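Local coordinates for protein mercuric reductase (Metallosphaera sedula, PDB 4YWO) that probably reduces mercuric ion to elemental mercury with electrons from NADPH, working as a homodimer that carries FAD, at residues 199-204 with 254-259; 223-226 with 231-234; 288-293 with 306-311; 208-213 with 343-348. All coordinates share one frame; numbering follows the deposited sequence. Where two conformers were deposited one is given.

Contact 1 of 4, residues 199-204 with 254-259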
loop_
_atom_site.group_PDB
_atom_site.type_symbol
_atom_site.label_atom_id
_atom_site.label_comp_id
_atom_site.label_asym_id
_atom_site.label_seq_id
_atom_site.Cartn_x
_atom_site.Cartn_y
_atom_site.Cartn_z
ATOM N N GLU A 199 28.508 -7.600 -11.257
ATOM C CA GLU A 199 28.799 -8.620 -10.241
ATOM C C GLU A 199 29.096 -7.929 -8.924
ATOM O O GLU A 199 30.108 -7.248 -8.775
ATOM C CB GLU A 199 30.000 -9.432 -10.644
ATOM C CG GLU A 199 30.478 -10.465 -9.670
ATOM C CD GLU A 199 31.878 -10.936 -10.066
ATOM O OE1 GLU A 199 31.939 -11.842 -10.916
ATOM O OE2 GLU A 199 32.905 -10.359 -9.588
ATOM N N VAL A 200 28.196 -8.084 -7.950
ATOM C CA VAL A 200 28.316 -7.337 -6.703
ATOM C C VAL A 200 28.621 -8.269 -5.546
ATOM O O VAL A 200 28.045 -9.349 -5.420
ATOM C CB VAL A 200 26.987 -6.571 -6.395
ATOM C CG1 VAL A 200 27.054 -5.825 -5.073
ATOM C CG2 VAL A 200 26.536 -5.676 -7.509
ATOM N N ALA A 201 29.508 -7.811 -4.703
ATOM C CA ALA A 201 29.721 -8.400 -3.393
ATOM C C ALA A 201 29.490 -7.439 -2.271
ATOM O O ALA A 201 29.974 -6.299 -2.315
ATOM C CB ALA A 201 31.123 -8.939 -3.233
ATOM N N ILE A 202 28.770 -7.878 -1.241
ATOM C CA ILE A 202 28.575 -7.090 -0.022
ATOM C C ILE A 202 29.507 -7.627 1.037
ATOM O O ILE A 202 29.501 -8.832 1.286
ATOM C CB ILE A 202 27.120 -7.230 0.505
ATOM C CG1 ILE A 202 26.178 -6.433 -0.409
ATOM C CG2 ILE A 202 27.017 -6.749 1.946
ATOM C CD1 ILE A 202 24.707 -6.739 -0.122
ATOM N N LEU A 203 30.285 -6.761 1.657
ATOM C CA LEU A 203 31.203 -7.115 2.739
ATOM C C LEU A 203 30.742 -6.449 4.030
ATOM O O LEU A 203 30.847 -5.213 4.221
ATOM C CB LEU A 203 32.598 -6.602 2.371
ATOM C CG LEU A 203 33.127 -7.073 1.034
ATOM C CD1 LEU A 203 34.500 -6.368 0.678
ATOM C CD2 LEU A 203 33.170 -8.549 0.840
ATOM N N GLN A 204 30.227 -7.285 4.919
ATOM C CA GLN A 204 29.538 -6.839 6.120
ATOM C C GLN A 204 30.312 -7.336 7.347
ATOM O O GLN A 204 30.512 -8.547 7.432
ATOM C CB GLN A 204 28.138 -7.432 6.096
ATOM C CG GLN A 204 27.323 -7.312 7.380
ATOM C CD GLN A 204 26.966 -5.939 7.825
ATOM O OE1 GLN A 204 27.678 -4.941 7.555
ATOM N NE2 GLN A 204 25.889 -5.832 8.621
ATOM N N GLY A 254 39.745 -13.405 2.888
ATOM C CA GLY A 254 40.176 -13.430 1.484
ATOM C C GLY A 254 40.155 -12.080 0.817
ATOM O O GLY A 254 39.749 -11.082 1.406
ATOM N N GLU A 255 40.609 -12.069 -0.418
ATOM C CA GLU A 255 40.758 -10.864 -1.193
ATOM C C GLU A 255 39.561 -10.807 -2.142
ATOM O O GLU A 255 39.144 -11.798 -2.689
ATOM C CB GLU A 255 42.065 -10.866 -1.962
ATOM C CG GLU A 255 43.267 -10.786 -1.034
ATOM C CD GLU A 255 44.597 -10.802 -1.753
ATOM O OE1 GLU A 255 44.751 -10.101 -2.771
ATOM O OE2 GLU A 255 45.491 -11.528 -1.284
ATOM N N VAL A 256 38.964 -9.635 -2.270
ATOM C CA VAL A 256 37.863 -9.443 -3.160
ATOM C C VAL A 256 38.283 -8.386 -4.170
ATOM O O VAL A 256 38.559 -7.281 -3.813
ATOM C CB VAL A 256 36.635 -8.984 -2.310
ATOM C CG1 VAL A 256 35.497 -8.668 -3.249
ATOM C CG2 VAL A 256 36.303 -10.070 -1.269
ATOM N N GLU A 257 38.301 -8.708 -5.442
ATOM C CA GLU A 257 38.748 -7.767 -6.426
ATOM C C GLU A 257 37.554 -7.273 -7.190
ATOM O O GLU A 257 36.708 -8.062 -7.523
ATOM C CB GLU A 257 39.746 -8.391 -7.397
ATOM C CG GLU A 257 40.413 -7.317 -8.279
ATOM C CD GLU A 257 41.723 -7.795 -8.968
ATOM O OE1 GLU A 257 42.098 -8.978 -8.753
ATOM O OE2 GLU A 257 42.353 -6.995 -9.719
ATOM N N ALA A 258 37.482 -5.999 -7.498
ATOM C CA ALA A 258 36.364 -5.451 -8.212
ATOM C C ALA A 258 36.787 -4.243 -8.942
ATOM O O ALA A 258 37.789 -3.594 -8.551
ATOM C CB ALA A 258 35.251 -5.072 -7.198
ATOM N N ASP A 259 36.018 -3.824 -9.913
ATOM C CA ASP A 259 36.274 -2.601 -10.637
ATOM C C ASP A 259 36.162 -1.341 -9.788
ATOM O O ASP A 259 36.843 -0.351 -10.020
ATOM C CB ASP A 259 35.346 -2.402 -11.854
ATOM C CG ASP A 259 35.571 -3.383 -12.938
ATOM O OD1 ASP A 259 36.697 -3.967 -12.935
ATOM O OD2 ASP A 259 34.627 -3.627 -13.771
#
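The backbone of Ala201 is hydrogen-bonded to Leu177 and Val179 of strand 176-180, within the parallel sheet, while its CB projects out of that sheet to meet Val256. Between 199-204 and 254-259 the meeting itself is wholly apolar, and Val256 is its hub. Its two methyls are shared out, CG1 to Ala201 and CG2 to Leu203, which lie on the same face of strand 199-203. Val256 CG1, which stands anti to the backbone N (chi1 175°), lies 4.4 Å from Ala201 CB. Val256 CG2, on the branch beside the backbone N, comes within 4.1 Å of Leu203 CD2. The leucine and valine side chains run past each other in opposite directions, so the touch is alongside and not end to end. With the CA atoms of Ala201 and Val256 8.2 Å apart, only side chains bridge the layers, and the fit is light. Leu203 also rests on Val249 of strand 247-251, the neighbouring strand of the antiparallel layer, which extends this apolar seam. Where strand 254-258 ends, Asp259 turns back to the parallel sheet: its OD2 accepts from Asp175 N and its own N donates to Ser176 OG. The other face of strand 199-203, with Val200 and Ile202, packs on helix 184-194. A parallel sheet with helices on one face and a three-stranded antiparallel meander on the other is the build of the nucleotide domain in pyridine nucleotide-disulfide oxidoreductases such as glutathione reductase.

Contact 2 of 4, residues 223-226 with 231-234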
loop_
_atom_site.group_PDB
_atom_site.type_symbol
_atom_site.label_atom_id
_atom_site.label_comp_id
_atom_site.label_asym_id
_atom_site.label_seq_id
_atom_site.Cartn_x
_atom_site.Cartn_y
_atom_site.Cartn_z
ATOM N N ARG A 223 18.480 -13.586 1.570
ATOM C CA ARG A 223 17.813 -14.280 0.503
ATOM C C ARG A 223 17.530 -13.375 -0.680
ATOM O O ARG A 223 17.705 -13.793 -1.856
ATOM C CB ARG A 223 16.494 -14.846 0.968
ATOM C CG ARG A 223 16.694 -15.925 1.970
ATOM C CD ARG A 223 15.316 -16.382 2.360
ATOM N NE ARG A 223 15.365 -17.616 3.159
ATOM C CZ ARG A 223 14.473 -17.931 4.045
ATOM N NH1 ARG A 223 13.383 -17.190 4.240
ATOM N NH2 ARG A 223 14.626 -19.064 4.758
ATOM N N ILE A 224 17.129 -12.128 -0.363
ATOM C CA ILE A 224 16.850 -11.123 -1.402
ATOM C C ILE A 224 18.079 -10.838 -2.174
ATOM O O ILE A 224 18.058 -10.825 -3.413
ATOM C CB ILE A 224 16.191 -9.880 -0.823
ATOM C CG1 ILE A 224 14.812 -10.294 -0.257
ATOM C CG2 ILE A 224 16.014 -8.798 -1.918
ATOM C CD1 ILE A 224 14.217 -9.265 0.708
ATOM N N MET A 225 19.173 -10.599 -1.478
ATOM C CA MET A 225 20.430 -10.373 -2.189
ATOM C C MET A 225 20.911 -11.539 -3.064
ATOM O O MET A 225 21.259 -11.346 -4.246
ATOM C CB MET A 225 21.486 -9.989 -1.211
ATOM C CG MET A 225 21.323 -8.665 -0.454
ATOM S SD MET A 225 21.268 -7.181 -1.501
ATOM C CE MET A 225 19.479 -7.000 -1.743
ATOM N N GLU A 226 20.849 -12.714 -2.462
ATOM C CA GLU A 226 21.298 -13.925 -3.160
ATOM C C GLU A 226 20.439 -14.248 -4.300
ATOM O O GLU A 226 20.998 -14.694 -5.376
ATOM C CB GLU A 226 21.457 -15.061 -2.171
ATOM C CG GLU A 226 22.658 -14.779 -1.238
ATOM C CD GLU A 226 22.951 -15.865 -0.186
ATOM O OE1 GLU A 226 22.071 -16.732 0.037
ATOM O OE2 GLU A 226 24.053 -15.794 0.480
ATOM N N ALA A 231 26.830 -11.672 -3.907
ATOM C CA ALA A 231 27.663 -12.479 -2.983
ATOM C C ALA A 231 27.616 -11.707 -1.654
ATOM O O ALA A 231 28.001 -10.540 -1.573
ATOM C CB ALA A 231 29.123 -12.520 -3.462
ATOM N N VAL A 232 27.064 -12.351 -0.636
ATOM C CA VAL A 232 26.930 -11.748 0.652
ATOM C C VAL A 232 27.978 -12.343 1.520
ATOM O O VAL A 232 27.922 -13.576 1.755
ATOM C CB VAL A 232 25.520 -12.004 1.197
ATOM C CG1 VAL A 232 25.478 -11.441 2.608
ATOM C CG2 VAL A 232 24.487 -11.294 0.321
ATOM N N VAL A 233 28.913 -11.542 1.965
ATOM C CA VAL A 233 29.970 -11.994 2.916
ATOM C C VAL A 233 29.812 -11.319 4.259
ATOM O O VAL A 233 29.938 -10.104 4.385
ATOM C CB VAL A 233 31.359 -11.674 2.340
ATOM C CG1 VAL A 233 32.421 -12.218 3.318
ATOM C CG2 VAL A 233 31.493 -12.263 0.963
ATOM N N THR A 234 29.424 -12.079 5.302
ATOM C CA THR A 234 29.238 -11.505 6.587
ATOM C C THR A 234 30.431 -11.898 7.576
ATOM O O THR A 234 31.152 -12.803 7.241
ATOM C CB THR A 234 27.933 -11.976 7.241
ATOM O OG1 THR A 234 27.783 -13.391 7.060
ATOM C CG2 THR A 234 26.761 -11.289 6.540
#
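In the beta-alpha-beta crossover formed by strand 199-203, helix 215-227 and strand 231-233, the last turn of the helix lies against the strand that follows it, and Val232 is the residue that receives it. Met225 makes the close touch: its CB sits 3.6 Å from Val232 CG2, with Met225 CG a little farther from the same methyl at 4.2 Å. The two side chains cross at about a right angle, and it is the base of the methionine, not its thioether, that bears on the valine. A bend at chi2 (-61°) turns the rest of the side chain away from the strand, and the residue packs on Leu187 and Ala190 of helix 184-194 and on Ile202 of strand 199-203. Glu226 approaches from the next position of the helix. Its chain, extended beyond CG (chi2 -179°), crosses Val232 nearly perpendicularly and leaves OE2 4.1 Å from Val232 CB. That oxygen is engaged elsewhere, in a salt bridge with NH1 of Arg222, one turn earlier in the same helix. The same NH1 also donates to Val232 O, so a single guanidinium nitrogen spans the helix carboxylate and the strand carbonyl. Leu209, from the loop that leads into the helix, adds a further apolar neighbour to Val232. Chemically the contact has two halves: a methylene-to-methyl touch on the buried side, and toward the exposed side an arginine-mediated polar link, in which the positive charge would be expected to offset that of Glu226 beside the aliphatic Val232.

Contact 3 of 4, residues 288-293 with 306-311. With FAD (flavin-adenine dinucleotide), chain B.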
loop_
_atom_site.group_PDB
_atom_site.type_symbol
_atom_site.label_atom_id
_atom_site.label_comp_id
_atom_site.label_asym_id
_atom_site.label_seq_id
_atom_site.Cartn_x
_atom_site.Cartn_y
_atom_site.Cartn_z
ATOM N N ILE A 288 24.020 16.404 17.178
ATOM C CA ILE A 288 23.650 17.467 18.135
ATOM C C ILE A 288 22.801 16.898 19.210
ATOM O O ILE A 288 21.735 16.255 18.963
ATOM C CB ILE A 288 23.064 18.705 17.464
ATOM C CG1 ILE A 288 24.163 19.312 16.544
ATOM C CG2 ILE A 288 22.549 19.716 18.463
ATOM C CD1 ILE A 288 23.715 20.475 15.728
ATOM N N LYS A 289 23.200 17.163 20.442
ATOM C CA LYS A 289 22.409 16.818 21.664
ATOM C C LYS A 289 21.273 17.699 21.880
ATOM O O LYS A 289 21.386 18.935 22.024
ATOM C CB LYS A 289 23.331 16.860 22.883
ATOM C CG LYS A 289 22.639 16.368 24.181
ATOM C CD LYS A 289 23.815 16.198 25.163
ATOM C CE LYS A 289 23.454 15.416 26.394
ATOM N NZ LYS A 289 22.246 15.952 27.062
ATOM N N VAL A 290 20.060 17.092 21.863
ATOM C CA VAL A 290 18.810 17.791 22.057
ATOM C C VAL A 290 17.879 17.040 23.025
ATOM O O VAL A 290 18.064 15.819 23.211
ATOM C CB VAL A 290 17.947 18.080 20.769
ATOM C CG1 VAL A 290 18.686 19.014 19.814
ATOM C CG2 VAL A 290 17.503 16.751 20.078
ATOM N N ASP A 291 16.959 17.790 23.604
ATOM C CA ASP A 291 15.885 17.140 24.404
ATOM C C ASP A 291 14.767 16.656 23.483
ATOM O O ASP A 291 14.892 16.786 22.298
ATOM C CB ASP A 291 15.422 18.050 25.523
ATOM C CG ASP A 291 14.734 19.264 25.057
ATOM O OD1 ASP A 291 14.302 19.360 23.892
ATOM O OD2 ASP A 291 14.558 20.244 25.886
ATOM N N ASP A 292 13.701 16.051 23.994
ATOM C CA ASP A 292 12.581 15.634 23.101
ATOM C C ASP A 292 11.868 16.708 22.369
ATOM O O ASP A 292 11.152 16.397 21.450
ATOM C CB ASP A 292 11.445 15.028 23.958
ATOM C CG ASP A 292 11.796 13.788 24.540
ATOM O OD1 ASP A 292 12.884 13.281 24.207
ATOM O OD2 ASP A 292 10.950 13.301 25.336
ATOM N N GLU A 293 12.003 17.995 22.741
ATOM C CA GLU A 293 11.386 19.101 22.094
ATOM C C GLU A 293 12.380 19.788 21.032
ATOM O O GLU A 293 12.009 20.835 20.474
ATOM C CB GLU A 293 10.954 20.162 23.158
ATOM C CG GLU A 293 9.993 19.506 24.146
ATOM C CD GLU A 293 9.582 20.411 25.330
ATOM O OE1 GLU A 293 9.927 21.598 25.304
ATOM O OE2 GLU A 293 8.864 19.878 26.246
ATOM N N ASP A 306 19.050 14.915 10.043
ATOM C CA ASP A 306 20.096 13.970 10.186
ATOM C C ASP A 306 21.214 14.450 11.094
ATOM O O ASP A 306 21.936 13.607 11.655
ATOM C CB ASP A 306 20.795 13.728 8.822
ATOM C CG ASP A 306 20.030 12.930 7.833
ATOM O OD1 ASP A 306 18.908 12.510 8.120
ATOM O OD2 ASP A 306 20.648 12.704 6.713
ATOM N N VAL A 307 21.289 15.749 11.272
ATOM C CA VAL A 307 22.383 16.334 12.168
ATOM C C VAL A 307 22.184 15.856 13.626
ATOM O O VAL A 307 23.117 15.878 14.441
ATOM C CB VAL A 307 22.421 17.846 12.105
ATOM C CG1 VAL A 307 21.286 18.515 12.848
ATOM C CG2 VAL A 307 23.776 18.404 12.670
ATOM N N LEU A 308 20.980 15.346 13.952
ATOM C CA LEU A 308 20.763 14.752 15.330
ATOM C C LEU A 308 21.441 13.402 15.525
ATOM O O LEU A 308 21.607 12.922 16.654
ATOM C CB LEU A 308 19.258 14.659 15.601
ATOM C CG LEU A 308 18.541 15.931 15.523
ATOM C CD1 LEU A 308 17.041 15.820 15.767
ATOM C CD2 LEU A 308 19.022 17.019 16.482
ATOM N N GLY A 309 21.833 12.726 14.456
ATOM C CA GLY A 309 22.516 11.459 14.620
ATOM C C GLY A 309 21.605 10.296 14.981
ATOM O O GLY A 309 22.090 9.270 15.452
ATOM N N GLY A 310 20.309 10.517 14.795
ATOM C CA GLY A 310 19.227 9.493 15.075
ATOM C C GLY A 310 18.871 8.808 13.757
ATOM O O GLY A 310 19.741 8.490 12.931
ATOM N N LYS A 311 17.598 8.523 13.583
ATOM C CA LYS A 311 17.197 7.943 12.331
ATOM C C LYS A 311 17.369 8.989 11.237
ATOM O O LYS A 311 17.121 10.188 11.493
ATOM C CB LYS A 311 15.715 7.579 12.374
ATOM C CG LYS A 311 15.451 6.447 13.346
ATOM C CD LYS A 311 13.999 6.100 13.462
ATOM C CE LYS A 311 13.948 5.114 14.648
ATOM N NZ LYS A 311 12.649 4.501 14.720
HETATM P PA FAD B . 20.309 17.702 4.518
HETATM O O1A FAD B . 19.205 17.682 3.488
HETATM O O2A FAD B . 21.682 17.186 4.160
HETATM O O5B FAD B . 20.463 19.210 5.062
HETATM C C5B FAD B . 21.744 19.835 5.109
HETATM C C4B FAD B . 21.790 20.976 4.100
HETATM O O4B FAD B . 22.207 22.179 4.751
HETATM C C3B FAD B . 22.776 20.684 2.981
HETATM O O3B FAD B . 22.100 20.673 1.721
HETATM C C2B FAD B . 23.798 21.803 3.014
HETATM O O2B FAD B . 23.782 22.516 1.773
HETATM C C1B FAD B . 23.384 22.726 4.150
HETATM N N9A FAD B . 24.473 22.799 5.156
HETATM C C8A FAD B . 25.080 21.748 5.737
HETATM N N7A FAD B . 26.035 22.156 6.612
HETATM C C5A FAD B . 26.046 23.502 6.599
HETATM C C6A FAD B . 26.810 24.570 7.287
HETATM N N6A FAD B . 27.777 24.271 8.187
HETATM N N1A FAD B . 26.508 25.853 6.985
HETATM C C2A FAD B . 25.549 26.162 6.092
HETATM N N3A FAD B . 24.818 25.245 5.432
HETATM C C4A FAD B . 25.015 23.921 5.638
HETATM N N1 FAD B . 15.215 8.832 3.463
HETATM C C2 FAD B . 13.948 8.383 3.283
HETATM O O2 FAD B . 13.073 8.706 4.116
HETATM N N3 FAD B . 13.593 7.604 2.245
HETATM C C4 FAD B . 14.469 7.215 1.312
HETATM O O4 FAD B . 14.108 6.490 0.358
HETATM C C4X FAD B . 15.877 7.663 1.434
HETATM N N5 FAD B . 16.822 7.313 0.533
HETATM C C5X FAD B . 18.100 7.738 0.672
HETATM C C6 FAD B . 19.055 7.366 -0.267
HETATM C C7 FAD B . 20.370 7.798 -0.131
HETATM C C7M FAD B . 21.403 7.394 -1.150
HETATM C C8 FAD B . 20.757 8.659 1.018
HETATM C C8M FAD B . 22.182 9.125 1.162
HETATM C C9 FAD B . 19.806 9.033 1.959
HETATM C C9A FAD B . 18.492 8.602 1.823
HETATM N N10 FAD B . 17.520 8.976 2.773
HETATM C C10 FAD B . 16.202 8.517 2.598
HETATM C "C1'" FAD B . 17.874 9.823 3.914
HETATM C "C2'" FAD B . 17.403 11.248 3.655
HETATM O "O2'" FAD B . 17.883 11.685 2.378
HETATM C "C3'" FAD B . 17.906 12.196 4.737
HETATM O "O3'" FAD B . 17.562 11.674 6.026
HETATM C "C4'" FAD B . 17.299 13.584 4.574
HETATM O "O4'" FAD B . 17.796 14.184 3.374
HETATM C "C5'" FAD B . 17.637 14.473 5.764
HETATM O "O5'" FAD B . 17.566 15.842 5.372
HETATM P P FAD B . 18.253 16.986 6.271
HETATM O O1P FAD B . 17.700 18.323 5.835
HETATM O O2P FAD B . 18.160 16.569 7.719
HETATM O O3P FAD B . 19.796 16.909 5.822
#
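Ile288 and Val307 form the tight part of this contact, joined by both backbone and side chains. Ile288 N donates to Val307 O over 2.9 Å at an N-H...O angle of 159°. Next to this bond the two side chains cross obliquely, with Ile288 CD1 3.7 Å from Val307 CG2; a chi1 of 74° puts CG1 of Val307 between its backbone N and carbonyl carbon and leaves CG2 anti to N, facing Ile288. One methyl of Leu308, CD2, spans the next two positions: it lies 3.8 Å from Ile288 O and rests against both methyls of Val290, 3.9 Å from CG1 and from CG2. Ala303 of strand 301-303 lines this patch too. Beyond Val290 the loop moves away toward solvent and holds itself together. Asp291 closes an Asx turn there, accepting Glu293 N at OD1 from above the carboxylate plane with a length of 2.9 Å, and Arg295 forms salt bridges with both Asp291 and Glu293. On the cofactor side of the 3-10 segment stands Asp306, whose O accepts a hydrogen bond from Gly309 N and which makes two hydrogen bonds to FAD. Its backbone N donates to phosphate oxygen O2P of FAD at 3.0 Å, and its OD1 accepts the ribitol hydroxyl O3' of FAD at 2.6 Å. Ser146 OG is hydrogen-bonded to the remaining oxygen, OD2. The turn pinned to Ile288 thus offers an amide to the phosphate and a carboxylate to the sugar alcohol; hydroxyl bonds at both carboxylate oxygens would probably favour the ionised form despite the nearby pyrophosphate.

Contact 4 of 4, residues 208-213 with 343-348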
loop_
_atom_site.group_PDB
_atom_site.type_symbol
_atom_site.label_atom_id
_atom_site.label_comp_id
_atom_site.label_asym_id
_atom_site.label_seq_id
_atom_site.Cartn_x
_atom_site.Cartn_y
_atom_site.Cartn_z
ATOM N N VAL A 208 25.314 -10.689 10.410
ATOM C CA VAL A 208 24.119 -10.673 9.559
ATOM C C VAL A 208 23.984 -9.267 8.965
ATOM O O VAL A 208 24.538 -8.308 9.445
ATOM C CB VAL A 208 22.832 -11.014 10.356
ATOM C CG1 VAL A 208 22.915 -12.425 10.896
ATOM C CG2 VAL A 208 22.558 -10.007 11.451
ATOM N N LEU A 209 23.236 -9.250 7.864
ATOM C CA LEU A 209 22.801 -7.978 7.288
ATOM C C LEU A 209 21.779 -7.308 8.204
ATOM O O LEU A 209 21.037 -8.010 8.914
ATOM C CB LEU A 209 22.181 -8.269 5.983
ATOM C CG LEU A 209 23.075 -8.895 4.862
ATOM C CD1 LEU A 209 22.281 -9.211 3.645
ATOM C CD2 LEU A 209 24.256 -7.991 4.521
ATOM N N ILE A 210 21.639 -5.986 8.103
ATOM C CA ILE A 210 20.697 -5.220 8.867
ATOM C C ILE A 210 20.471 -5.730 10.265
ATOM O O ILE A 210 19.386 -6.093 10.750
ATOM C CB ILE A 210 19.309 -5.002 8.121
ATOM C CG1 ILE A 210 18.696 -6.300 7.701
ATOM C CG2 ILE A 210 19.479 -4.046 6.949
ATOM C CD1 ILE A 210 17.302 -6.138 7.025
ATOM N N PRO A 211 21.561 -5.691 11.073
ATOM C CA PRO A 211 21.461 -6.366 12.389
ATOM C C PRO A 211 20.665 -5.650 13.408
ATOM O O PRO A 211 20.348 -6.216 14.430
ATOM C CB PRO A 211 22.980 -6.372 12.837
ATOM C CG PRO A 211 23.569 -5.236 12.138
ATOM C CD PRO A 211 22.934 -5.258 10.763
ATOM N N ASP A 212 20.219 -4.435 13.156
ATOM C CA ASP A 212 19.279 -3.801 14.081
ATOM C C ASP A 212 17.783 -3.969 13.701
ATOM O O ASP A 212 16.929 -3.427 14.393
ATOM C CB ASP A 212 19.635 -2.353 14.175
ATOM C CG ASP A 212 21.049 -2.153 14.892
ATOM O OD1 ASP A 212 21.472 -3.070 15.647
ATOM O OD2 ASP A 212 21.717 -1.126 14.720
ATOM N N TRP A 213 17.529 -4.713 12.679
ATOM C CA TRP A 213 16.160 -5.138 12.324
ATOM C C TRP A 213 15.793 -6.438 13.014
ATOM O O TRP A 213 16.637 -7.113 13.672
ATOM C CB TRP A 213 16.066 -5.280 10.796
ATOM C CG TRP A 213 16.093 -4.009 10.034
ATOM C CD1 TRP A 213 17.063 -3.069 10.047
ATOM C CD2 TRP A 213 15.036 -3.505 9.198
ATOM N NE1 TRP A 213 16.662 -1.974 9.276
ATOM C CE2 TRP A 213 15.446 -2.275 8.696
ATOM C CE3 TRP A 213 13.844 -4.033 8.743
ATOM C CZ2 TRP A 213 14.605 -1.496 7.835
ATOM C CZ3 TRP A 213 13.000 -3.198 7.885
ATOM C CH2 TRP A 213 13.433 -2.024 7.440
ATOM N N GLN A 343 10.358 3.059 8.691
ATOM C CA GLN A 343 11.497 2.963 7.814
ATOM C C GLN A 343 11.319 1.828 6.811
ATOM O O GLN A 343 11.003 0.690 7.186
ATOM C CB GLN A 343 12.818 2.713 8.575
ATOM C CG GLN A 343 13.999 2.569 7.609
ATOM C CD GLN A 343 15.264 2.048 8.280
ATOM O OE1 GLN A 343 15.359 1.930 9.516
ATOM N NE2 GLN A 343 16.269 1.864 7.473
ATOM N N VAL A 344 11.726 2.082 5.581
ATOM C CA VAL A 344 11.559 1.134 4.498
ATOM C C VAL A 344 12.859 1.059 3.740
ATOM O O VAL A 344 13.597 2.069 3.511
ATOM C CB VAL A 344 10.431 1.557 3.470
ATOM C CG1 VAL A 344 10.363 0.688 2.230
ATOM C CG2 VAL A 344 9.076 1.604 4.162
ATOM N N ILE A 345 13.184 -0.151 3.404
ATOM C CA ILE A 345 14.253 -0.509 2.420
ATOM C C ILE A 345 13.575 -0.844 1.152
ATOM O O ILE A 345 12.781 -1.811 1.053
ATOM C CB ILE A 345 15.124 -1.646 2.993
ATOM C CG1 ILE A 345 15.760 -1.280 4.275
ATOM C CG2 ILE A 345 16.213 -1.999 1.956
ATOM C CD1 ILE A 345 16.513 -2.381 4.993
ATOM N N PHE A 346 13.821 -0.110 0.079
ATOM C CA PHE A 346 13.061 -0.173 -1.163
ATOM C C PHE A 346 13.678 -1.156 -2.190
ATOM O O PHE A 346 13.514 -0.975 -3.378
ATOM C CB PHE A 346 12.928 1.206 -1.770
ATOM C CG PHE A 346 11.992 2.135 -1.046
ATOM C CD1 PHE A 346 10.598 2.099 -1.344
ATOM C CD2 PHE A 346 12.402 3.066 -0.129
ATOM C CE1 PHE A 346 9.702 2.922 -0.666
ATOM C CE2 PHE A 346 11.480 3.910 0.485
ATOM C CZ PHE A 346 10.145 3.848 0.160
ATOM N N THR A 347 14.359 -2.219 -1.717
ATOM C CA THR A 347 14.529 -3.347 -2.528
ATOM C C THR A 347 13.154 -3.903 -2.992
ATOM O O THR A 347 12.156 -3.545 -2.473
ATOM C CB THR A 347 15.261 -4.449 -1.770
ATOM O OG1 THR A 347 14.657 -4.691 -0.476
ATOM C CG2 THR A 347 16.748 -4.053 -1.488
ATOM N N GLN A 348 13.228 -4.831 -3.913
ATOM C CA GLN A 348 12.059 -5.644 -4.296
ATOM C C GLN A 348 12.391 -7.043 -3.847
ATOM O O GLN A 348 13.366 -7.692 -4.322
ATOM C CB GLN A 348 11.912 -5.662 -5.781
ATOM C CG GLN A 348 10.703 -6.554 -6.193
ATOM C CD GLN A 348 10.432 -6.527 -7.626
ATOM O OE1 GLN A 348 11.385 -6.533 -8.454
ATOM N NE2 GLN A 348 9.117 -6.509 -8.011
HETATM O O HOH W 1 19.029 -0.043 8.069
#
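Trp213 crosses from the loop 208-213 to Ile345 and Gln343 on strand 343-345. Its CB stands 4.1 Å from CD1 of Ile210, the residue that opens the type I turn ending at this tryptophan, and that methyl lies 3.8 Å above one face of the indole, toward its rim. With CG anti to the carbonyl carbon (chi1 -71°), the six-membered ring is carried across to the strand. There CZ2 meets Ile345 CD1 at 3.5 Å, and the neighbouring CE2 and CH2 are each 3.9 Å from that methyl. CH2 also approaches the backbone O of Gln343 to 3.7 Å. Gln343 has two deposited conformers, so its side-chain contacts are less certain; in the one described the amide is turned 69° from the ring and brings CD 3.6 Å from CZ2 of Trp213. At the pyrrole side NE1 donates to a water 3.3 Å away, which Gln343 NE2 reaches weakly. Ile210 adds a second touch, its CG2 meeting Ile345 CD1 tip to tip at 3.9 Å. Arg353 on strand 350-355 forms a cation-pi pair with the indole and hydrogen-bonds to Asp212 O, while Leu351 of that strand packs on Ile210, Trp213 and Ile345. The loop is thus seated between the dimerisation-domain sheet and helices 184-194 and 215-227, whose Leu187 and Ala221 support Ile210.

Overall arrangement
Contacts 1 and 2 meet in the parallel sheet, where strands 199-203 and 231-233 are neighbours: Ile202 N lies 2.8 Å from Ala231 O, a probable hydrogen bond, and Ile202 CD1 packs 3.7 Å from Met225 SD. Their centres are 11 Å apart. Contact 4 lies 12 Å from contact 2, centre to centre, and touches it where Ile224 CG2 comes 3.7 Å from Gln348 O; it links the pyridine-nucleotide domain to the dimerisation domain. Contact 3 stands apart: its centre is 34 Å from that of contact 1, though its nearest atoms come within about 6 Å of contact 4. Contacts 1 and 2 lie away from the FAD site, contact 4 borders it through Phe346, and contact 3 binds the cofactor through Asp306.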